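Local coordinates for designed protein 5L6HC3_1 (Synthetic construct, PDB 5IZS), which is a de novo designed helical hairpin that assembles into a homotrimer, with specificity built in through modular hydrogen-bond networks, at residues C[77-80]-C[81-85]. Sequence-based numbering, arbitrary orientation.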
ATOM      1  N   SER C  77      -2.687   7.968  20.482  1.00 30.82           N
ATOM      2  CA  SER C  77      -1.529   8.851  20.580  1.00 32.02           C
ATOM      3  C   SER C  77      -1.830  10.074  21.437  1.00 36.08           C
ATOM      4  O   SER C  77      -1.015  10.472  22.269  1.00 31.20           O
ATOM      5  CB  SER C  77      -1.069   9.292  19.194  1.00 33.30           C
ATOM      6  OG  SER C  77      -0.498   8.209  18.481  1.00 33.49           O
ATOM      7  N   ARG C  78      -2.998  10.672  21.215  1.00 37.14           N
ATOM      8  CA  ARG C  78      -3.454  11.794  22.028  1.00 41.47           C
ATOM      9  C   ARG C  78      -3.452  11.427  23.505  1.00 44.28           C
ATOM     10  O   ARG C  78      -2.980  12.185  24.347  1.00 44.03           O
ATOM     11  CB  ARG C  78      -4.864  12.226  21.639  1.00 43.45           C
ATOM     12  CG  ARG C  78      -5.052  12.844  20.270  1.00 47.50           C
ATOM     13  CD  ARG C  78      -6.497  13.333  20.137  1.00 55.19           C
ATOM     14  NE  ARG C  78      -7.443  12.426  20.794  1.00 58.25           N
ATOM     15  CZ  ARG C  78      -8.056  12.677  21.950  1.00 59.30           C
ATOM     16  NH1 ARG C  78      -7.832  13.818  22.589  1.00 61.17           N
ATOM     17  NH2 ARG C  78      -8.891  11.784  22.468  1.00 56.08           N
ATOM     18  N   TYR C  79      -4.010  10.260  23.804  1.00 43.01           N
ATOM     19  CA  TYR C  79      -4.116   9.765  25.171  1.00 42.16           C
ATOM     20  C   TYR C  79      -2.759   9.686  25.863  1.00 44.63           C
ATOM     21  O   TYR C  79      -2.632   9.958  27.059  1.00 42.72           O
ATOM     22  CB  TYR C  79      -4.780   8.391  25.170  1.00 36.18           C
ATOM     23  CG  TYR C  79      -4.677   7.668  26.485  1.00 35.44           C
ATOM     24  CD1 TYR C  79      -5.421   8.080  27.580  1.00 41.53           C
ATOM     25  CD2 TYR C  79      -3.838   6.571  26.634  1.00 35.81           C
ATOM     26  CE1 TYR C  79      -5.333   7.423  28.793  1.00 38.39           C
ATOM     27  CE2 TYR C  79      -3.744   5.903  27.845  1.00 36.74           C
ATOM     28  CZ  TYR C  79      -4.495   6.334  28.921  1.00 34.29           C
ATOM     29  OH  TYR C  79      -4.407   5.677  30.128  1.00 31.53           O
ATOM     30  N   ILE C  80      -1.749   9.312  25.088  1.00 47.43           N
ATOM     31  CA  ILE C  80      -0.396   9.119  25.589  1.00 49.01           C
ATOM     32  C   ILE C  80       0.280  10.462  25.899  1.00 54.13           C
ATOM     33  O   ILE C  80       1.241  10.519  26.657  1.00 57.70           O
ATOM     34  CB  ILE C  80       0.435   8.293  24.565  1.00 46.35           C
ATOM     35  CG1 ILE C  80      -0.119   6.871  24.475  1.00 45.12           C
ATOM     36  CG2 ILE C  80       1.906   8.221  24.939  1.00 48.23           C
ATOM     37  CD1 ILE C  80       0.488   6.045  23.367  1.00 42.38           C
ATOM     38  N   ALA C  81      -0.256  11.544  25.342  1.00 49.34           N
ATOM     39  CA  ALA C  81       0.332  12.878  25.489  1.00 53.15           C
ATOM     40  C   ALA C  81       0.448  13.358  26.940  1.00 62.42           C
ATOM     41  O   ALA C  81       1.506  13.837  27.357  1.00 64.95           O
ATOM     42  CB  ALA C  81      -0.469  13.890  24.681  1.00 54.03           C
ATOM     43  N   ASP C  82      -0.637  13.242  27.700  1.00 69.09           N
ATOM     44  CA  ASP C  82      -0.641  13.715  29.080  1.00 74.00           C
ATOM     45  C   ASP C  82       0.102  12.707  29.951  1.00 73.96           C
ATOM     46  O   ASP C  82       0.921  13.067  30.771  1.00 72.67           O
ATOM     47  CB  ASP C  82      -2.081  13.946  29.561  1.00 79.30           C
ATOM     48  CG  ASP C  82      -2.158  14.787  30.828  1.00 90.71           C
ATOM     49  OD1 ASP C  82      -1.181  14.803  31.608  1.00 88.89           O
ATOM     50  OD2 ASP C  82      -3.205  15.432  31.048  1.00 91.78           O
ATOM     51  N   GLU C  83      -0.197  11.439  29.753  1.00 73.61           N
ATOM     52  CA  GLU C  83       0.559  10.348  30.322  1.00 74.85           C
ATOM     53  C   GLU C  83       2.048  10.525  30.065  1.00 73.36           C
ATOM     54  O   GLU C  83       2.458  10.592  28.916  1.00 73.85           O
ATOM     55  CB  GLU C  83       0.052   9.047  29.697  1.00 74.85           C
ATOM     56  CG  GLU C  83       0.863   7.736  30.060  1.00 73.46           C
ATOM     57  CD  GLU C  83       0.404   7.105  31.371  1.00 78.62           C
ATOM     58  OE1 GLU C  83       1.092   7.287  32.424  1.00 77.41           O
ATOM     59  OE2 GLU C  83      -0.694   6.502  31.292  1.00 77.99           O
ATOM     60  N   SER C  84       2.862  10.639  31.108  1.00 72.83           N
ATOM     61  CA  SER C  84       4.280  10.879  30.880  1.00 72.66           C
ATOM     62  C   SER C  84       5.178  10.370  32.000  1.00 75.81           C
ATOM     63  O   SER C  84       4.753  10.203  33.145  1.00 79.64           O
ATOM     64  CB  SER C  84       4.536  12.374  30.667  1.00 72.92           C
ATOM     65  OG  SER C  84       3.445  13.013  30.017  1.00 72.59           O
ATOM     66  N   ARG C  85       6.431  10.126  31.633  1.00 71.59           N
ATOM     67  CA  ARG C  85       7.470   9.719  32.561  1.00 69.15           C
ATOM     68  C   ARG C  85       7.817  10.868  33.497  1.00 75.43           C
ATOM     69  O   ARG C  85       7.462  10.850  34.673  1.00 78.36           O
ATOM     70  CB  ARG C  85       8.708   9.264  31.788  1.00 63.66           C
ATOM     71  CG  ARG C  85       9.693   8.428  32.575  1.00 60.92           C
ATOM     72  CD  ARG C  85      10.722   7.839  31.625  1.00 58.78           C
ATOM     73  NE  ARG C  85      11.127   8.816  30.618  1.00 58.62           N
ATOM     74  CZ  ARG C  85      12.286   9.467  30.625  1.00 53.96           C
ATOM     75  NH1 ARG C  85      13.175   9.236  31.583  1.00 51.87           N
ATOM     76  NH2 ARG C  85      12.559  10.343  29.668  1.00 51.98           N
TER
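Tyr79 and Glu83 each set CG anti to the backbone N (chi1 168° and 173°), and the two side chains therefore run alongside each other, pointing the same way on the outer surface. Glu83 bends at its second torsion, and its carboxylate plane is turned 79° from the ring; OE2 lies 4.0 Å from Tyr79 OH, too far for a hydrogen bond. Long polar groups suit this exposed face, where they can reach solvent. In the backbone, Ala81 N donates to Arg78 O at 3.0 Å and more weakly to Ser77 O. The shift from the i−4 to the i−3 carbonyl is a 3-10-like bonding pattern, near the C-terminal end of helix 45-82, the second arm of the helical hairpin. The methyl of Ala81 presses closely on Arg78 O, with CB 3.1 Å away, and a short side chain suits so tight a place. Beyond it, Ser84, whose short side chain keeps its hydroxyl near the main chain, donates from OG to Asp82 O at 2.6 Å, from above the carbonyl plane. Ile80, branched and apolar, packs inward on Ala6 and Leu10 of helix 6-41. One turn earlier, the buried Ser77 OG is hydrogen-bonded to Ala73 O and to Gln11 NE2 of the second subunit.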